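Long-range contact in uncharacterized protein Atu1656/AGR_C_3050 (Agrobacterium tumefaciens, PDB 2OJH), which is of unknown function but belongs to the TolB family and folds as a six-bladed beta-propeller: residues Thr213-Phe221 / Phe233-His243. Numbering follows the deposited sequence.
Sequences TDSAYGDWF and FVSYDADVFDH. With ACY (acetic acid), chain B; ACY (acetic acid), chain C.
W220 is the flat surface against which the loop after strand 233-237, ending at H243, folds back. H243 lies over one face of its indole: CB stands 3.6 Å from the centre of the six-membered ring, almost on the ring normal, a CH-pi contact, and the imidazole forms an offset stack with that ring, planes 29° apart. H243 gets there with CG between its backbone N and carbonyl carbon (chi1 54°). Y236 turns its ring edge toward the indole's five-membered ring in an offset edge-to-face pair, CD2 coming to 3.5 Å from W220 CD1. F221 joins the cluster, its CZ 3.9 Å from H243 CB. Tryptophan suits this place: its wide face receives H243 while NE1 donates to a water that bridges to D242 O.

On the opposite face, S235 OG donates to D219 OD1 at 2.6 Å, nearly along the C-O axis. The other oxygen, OD2, accepts from T213 OG1, also hydrogen-bonded to I199 N in strand 198-203, through its anti lone pair, and from S215 OG on the syn side but 31° out of the carboxylate plane. Three short hydroxyls thus donate to this buried acid, flanked by the F233 ring edge, and tie the preceding loop to the strand.

G218-Y236 and W220-V234, each with two backbone hydrogen bonds, set W220, V234 and Y236 on one face; the non-hydrogen-bonded pair D219-S235 between them turns to the other. This hairpin of strands 217-224 and 230-237 begins a four-stranded propeller blade; strand 247-255 pairs with the second, while M197, N190 and Q196 of the neighbouring blade meet the first.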
loop_
_atom_site.group_PDB
_atom_site.type_symbol
_atom_site.label_atom_id
_atom_site.label_comp_id
_atom_site.label_asym_id
_atom_site.label_seq_id
_atom_site.Cartn_x
_atom_site.Cartn_y
_atom_site.Cartn_z
ATOM N N THR A 213 -13.320 -11.355 0.933
ATOM C CA THR A 213 -14.402 -10.862 0.055
ATOM C C THR A 213 -14.897 -11.944 -0.902
ATOM O O THR A 213 -14.144 -12.830 -1.315
ATOM C CB THR A 213 -14.023 -9.593 -0.742
ATOM O OG1 THR A 213 -12.911 -9.865 -1.615
ATOM C CG2 THR A 213 -13.661 -8.464 0.185
ATOM N N ASP A 214 -16.187 -11.861 -1.240
ATOM C CA ASP A 214 -16.795 -12.716 -2.229
ATOM C C ASP A 214 -17.698 -11.741 -2.967
ATOM O O ASP A 214 -18.827 -11.523 -2.549
ATOM C CB ASP A 214 -17.616 -13.784 -1.524
ATOM C CG ASP A 214 -18.085 -14.880 -2.454
ATOM O OD1 ASP A 214 -18.166 -14.658 -3.684
ATOM O OD2 ASP A 214 -18.374 -15.979 -1.939
ATOM N N SER A 215 -17.154 -11.079 -3.991
ATOM C CA SER A 215 -17.835 -9.952 -4.636
ATOM C C SER A 215 -17.901 -10.147 -6.132
ATOM O O SER A 215 -17.243 -11.042 -6.673
ATOM C CB SER A 215 -17.122 -8.626 -4.343
ATOM O OG SER A 215 -15.729 -8.689 -4.669
ATOM N N ALA A 216 -18.692 -9.301 -6.793
ATOM C CA ALA A 216 -18.654 -9.177 -8.237
ATOM C C ALA A 216 -17.550 -8.228 -8.726
ATOM O O ALA A 216 -17.613 -7.737 -9.847
ATOM C CB ALA A 216 -20.018 -8.699 -8.770
ATOM N N TYR A 217 -16.533 -7.977 -7.918
ATOM C CA TYR A 217 -15.500 -7.018 -8.332
ATOM C C TYR A 217 -14.131 -7.630 -8.209
ATOM O O TYR A 217 -13.995 -8.721 -7.669
ATOM C CB TYR A 217 -15.533 -5.766 -7.450
ATOM C CG TYR A 217 -16.857 -5.045 -7.497
ATOM C CD1 TYR A 217 -17.331 -4.496 -8.692
ATOM C CD2 TYR A 217 -17.640 -4.923 -6.352
ATOM C CE1 TYR A 217 -18.545 -3.847 -8.744
ATOM C CE2 TYR A 217 -18.874 -4.258 -6.393
ATOM C CZ TYR A 217 -19.311 -3.725 -7.597
ATOM O OH TYR A 217 -20.535 -3.082 -7.673
ATOM N N GLY A 218 -13.127 -6.933 -8.744
ATOM C CA GLY A 218 -11.722 -7.226 -8.426
ATOM C C GLY A 218 -11.271 -6.286 -7.311
ATOM O O GLY A 218 -11.274 -5.062 -7.474
ATOM N N ASP A 219 -10.845 -6.866 -6.190
ATOM C CA ASP A 219 -10.717 -6.139 -4.942
ATOM C C ASP A 219 -9.236 -6.076 -4.749
ATOM O O ASP A 219 -8.556 -7.100 -4.886
ATOM C CB ASP A 219 -11.419 -6.926 -3.808
ATOM C CG ASP A 219 -12.946 -6.956 -3.947
ATOM O OD1 ASP A 219 -13.505 -6.007 -4.519
ATOM O OD2 ASP A 219 -13.593 -7.902 -3.448
ATOM N N TRP A 220 -8.714 -4.878 -4.443
ATOM C CA TRP A 220 -7.289 -4.649 -4.510
ATOM C C TRP A 220 -6.858 -3.772 -3.332
ATOM O O TRP A 220 -7.669 -3.046 -2.743
ATOM C CB TRP A 220 -6.975 -3.910 -5.826
ATOM C CG TRP A 220 -6.821 -4.816 -7.059
ATOM C CD1 TRP A 220 -7.804 -5.258 -7.914
ATOM C CD2 TRP A 220 -5.596 -5.354 -7.532
ATOM N NE1 TRP A 220 -7.235 -6.056 -8.913
ATOM C CE2 TRP A 220 -5.873 -6.128 -8.667
ATOM C CE3 TRP A 220 -4.261 -5.272 -7.071
ATOM C CZ2 TRP A 220 -4.866 -6.812 -9.362
ATOM C CZ3 TRP A 220 -3.277 -5.955 -7.761
ATOM C CH2 TRP A 220 -3.579 -6.697 -8.897
ATOM N N PHE A 221 -5.584 -3.810 -2.992
ATOM C CA PHE A 221 -5.054 -2.886 -2.008
ATOM C C PHE A 221 -5.722 -2.914 -0.615
ATOM O O PHE A 221 -6.079 -1.848 -0.091
ATOM C CB PHE A 221 -5.076 -1.430 -2.542
ATOM C CG PHE A 221 -4.804 -1.302 -4.018
ATOM C CD1 PHE A 221 -3.569 -1.716 -4.568
ATOM C CD2 PHE A 221 -5.775 -0.751 -4.856
ATOM C CE1 PHE A 221 -3.336 -1.631 -5.961
ATOM C CE2 PHE A 221 -5.550 -0.643 -6.252
ATOM C CZ PHE A 221 -4.332 -1.083 -6.806
ATOM N N PHE A 233 -10.244 -0.663 0.907
ATOM C CA PHE A 233 -9.716 -1.319 -0.279
ATOM C C PHE A 233 -10.415 -0.710 -1.488
ATOM O O PHE A 233 -11.329 0.099 -1.323
ATOM C CB PHE A 233 -9.859 -2.861 -0.213
ATOM C CG PHE A 233 -11.295 -3.365 -0.209
ATOM C CD1 PHE A 233 -12.014 -3.401 0.968
ATOM C CD2 PHE A 233 -11.879 -3.871 -1.364
ATOM C CE1 PHE A 233 -13.328 -3.891 0.987
ATOM C CE2 PHE A 233 -13.215 -4.338 -1.357
ATOM C CZ PHE A 233 -13.917 -4.340 -0.189
ATOM N N VAL A 234 -9.925 -1.022 -2.685
ATOM C CA VAL A 234 -10.530 -0.528 -3.926
ATOM C C VAL A 234 -11.182 -1.690 -4.676
ATOM O O VAL A 234 -10.589 -2.757 -4.759
ATOM C CB VAL A 234 -9.473 0.073 -4.835
ATOM C CG1 VAL A 234 -10.041 0.417 -6.216
ATOM C CG2 VAL A 234 -8.843 1.327 -4.194
ATOM N N SER A 235 -12.359 -1.468 -5.260
ATOM C CA SER A 235 -13.039 -2.447 -6.130
ATOM C C SER A 235 -13.089 -1.938 -7.572
ATOM O O SER A 235 -13.671 -0.882 -7.837
ATOM C CB SER A 235 -14.480 -2.700 -5.665
ATOM O OG SER A 235 -14.504 -3.577 -4.542
ATOM N N TYR A 236 -12.464 -2.672 -8.496
ATOM C CA TYR A 236 -12.567 -2.367 -9.918
ATOM C C TYR A 236 -13.761 -3.124 -10.466
ATOM O O TYR A 236 -14.186 -4.090 -9.847
ATOM C CB TYR A 236 -11.374 -2.924 -10.639
ATOM C CG TYR A 236 -10.067 -2.184 -10.486
ATOM C CD1 TYR A 236 -9.692 -1.191 -11.400
ATOM C CD2 TYR A 236 -9.203 -2.508 -9.479
ATOM C CE1 TYR A 236 -8.444 -0.537 -11.287
ATOM C CE2 TYR A 236 -7.966 -1.853 -9.355
ATOM C CZ TYR A 236 -7.603 -0.871 -10.282
ATOM O OH TYR A 236 -6.351 -0.224 -10.186
ATOM N N ASP A 237 -14.282 -2.735 -11.630
ATOM C CA ASP A 237 -15.234 -3.603 -12.320
ATOM C C ASP A 237 -14.603 -4.981 -12.585
ATOM O O ASP A 237 -13.376 -5.119 -12.694
ATOM C CB ASP A 237 -15.757 -2.970 -13.621
ATOM C CG ASP A 237 -16.522 -1.657 -13.386
ATOM O OD1 ASP A 237 -16.899 -1.330 -12.225
ATOM O OD2 ASP A 237 -16.734 -0.935 -14.386
ATOM N N ALA A 238 -15.456 -5.990 -12.613
ATOM C CA ALA A 238 -15.079 -7.398 -12.782
ATOM C C ALA A 238 -14.355 -7.666 -14.095
ATOM O O ALA A 238 -13.409 -8.457 -14.130
ATOM C CB ALA A 238 -16.337 -8.270 -12.710
ATOM N N ASP A 239 -14.805 -7.018 -15.172
ATOM C CA ASP A 239 -14.154 -7.160 -16.486
ATOM C C ASP A 239 -12.791 -6.468 -16.640
ATOM O O ASP A 239 -12.251 -6.408 -17.740
ATOM C CB ASP A 239 -15.106 -6.723 -17.613
ATOM C CG ASP A 239 -15.479 -5.232 -17.549
ATOM O OD1 ASP A 239 -14.947 -4.473 -16.703
ATOM O OD2 ASP A 239 -16.330 -4.817 -18.363
ATOM N N VAL A 240 -12.250 -5.930 -15.552
ATOM C CA VAL A 240 -10.954 -5.276 -15.580
ATOM C C VAL A 240 -9.881 -6.325 -15.300
ATOM O O VAL A 240 -10.096 -7.225 -14.481
ATOM C CB VAL A 240 -10.872 -4.131 -14.496
ATOM C CG1 VAL A 240 -9.482 -3.606 -14.360
ATOM C CG2 VAL A 240 -11.823 -2.991 -14.828
ATOM N N PHE A 241 -8.722 -6.198 -15.954
ATOM C CA PHE A 241 -7.615 -7.122 -15.753
ATOM C C PHE A 241 -6.505 -6.411 -15.027
ATOM O O PHE A 241 -6.124 -5.305 -15.393
ATOM C CB PHE A 241 -7.087 -7.725 -17.084
ATOM C CG PHE A 241 -5.993 -8.746 -16.886
ATOM C CD1 PHE A 241 -6.303 -10.066 -16.571
ATOM C CD2 PHE A 241 -4.643 -8.373 -16.942
ATOM C CE1 PHE A 241 -5.288 -11.007 -16.338
ATOM C CE2 PHE A 241 -3.625 -9.305 -16.720
ATOM C CZ PHE A 241 -3.958 -10.629 -16.412
ATOM N N ASP A 242 -5.985 -7.053 -13.998
ATOM C CA ASP A 242 -4.907 -6.481 -13.209
ATOM C C ASP A 242 -5.385 -5.184 -12.497
ATOM O O ASP A 242 -6.555 -5.081 -12.130
ATOM C CB ASP A 242 -3.723 -6.213 -14.116
ATOM C CG ASP A 242 -2.431 -6.632 -13.511
ATOM O OD1 ASP A 242 -2.386 -6.922 -12.300
ATOM O OD2 ASP A 242 -1.439 -6.708 -14.256
ATOM N N HIS A 243 -4.491 -4.212 -12.311
ATOM C CA HIS A 243 -4.832 -2.972 -11.572
ATOM C C HIS A 243 -4.379 -1.678 -12.293
ATOM O O HIS A 243 -3.410 -1.025 -11.891
ATOM C CB HIS A 243 -4.244 -3.023 -10.168
ATOM C CG HIS A 243 -2.769 -3.292 -10.124
ATOM N ND1 HIS A 243 -1.865 -2.402 -9.586
ATOM C CD2 HIS A 243 -2.042 -4.364 -10.515
ATOM C CE1 HIS A 243 -0.648 -2.909 -9.647
ATOM N NE2 HIS A 243 -0.726 -4.102 -10.200
HETATM C C ACY B . -6.310 -10.175 -12.286
HETATM O O ACY B . -5.084 -10.029 -12.043
HETATM O OXT ACY B . -7.015 -9.335 -12.885
HETATM C CH3 ACY B . -6.992 -11.433 -11.832
HETATM C C ACY C . 2.498 -6.067 -8.844
HETATM O O ACY C . 3.003 -4.929 -8.691
HETATM O OXT ACY C . 1.340 -6.282 -9.235
HETATM C CH3 ACY C . 3.313 -7.272 -8.533
HETATM O O HOH W 1 -8.488 -6.773 -11.298
#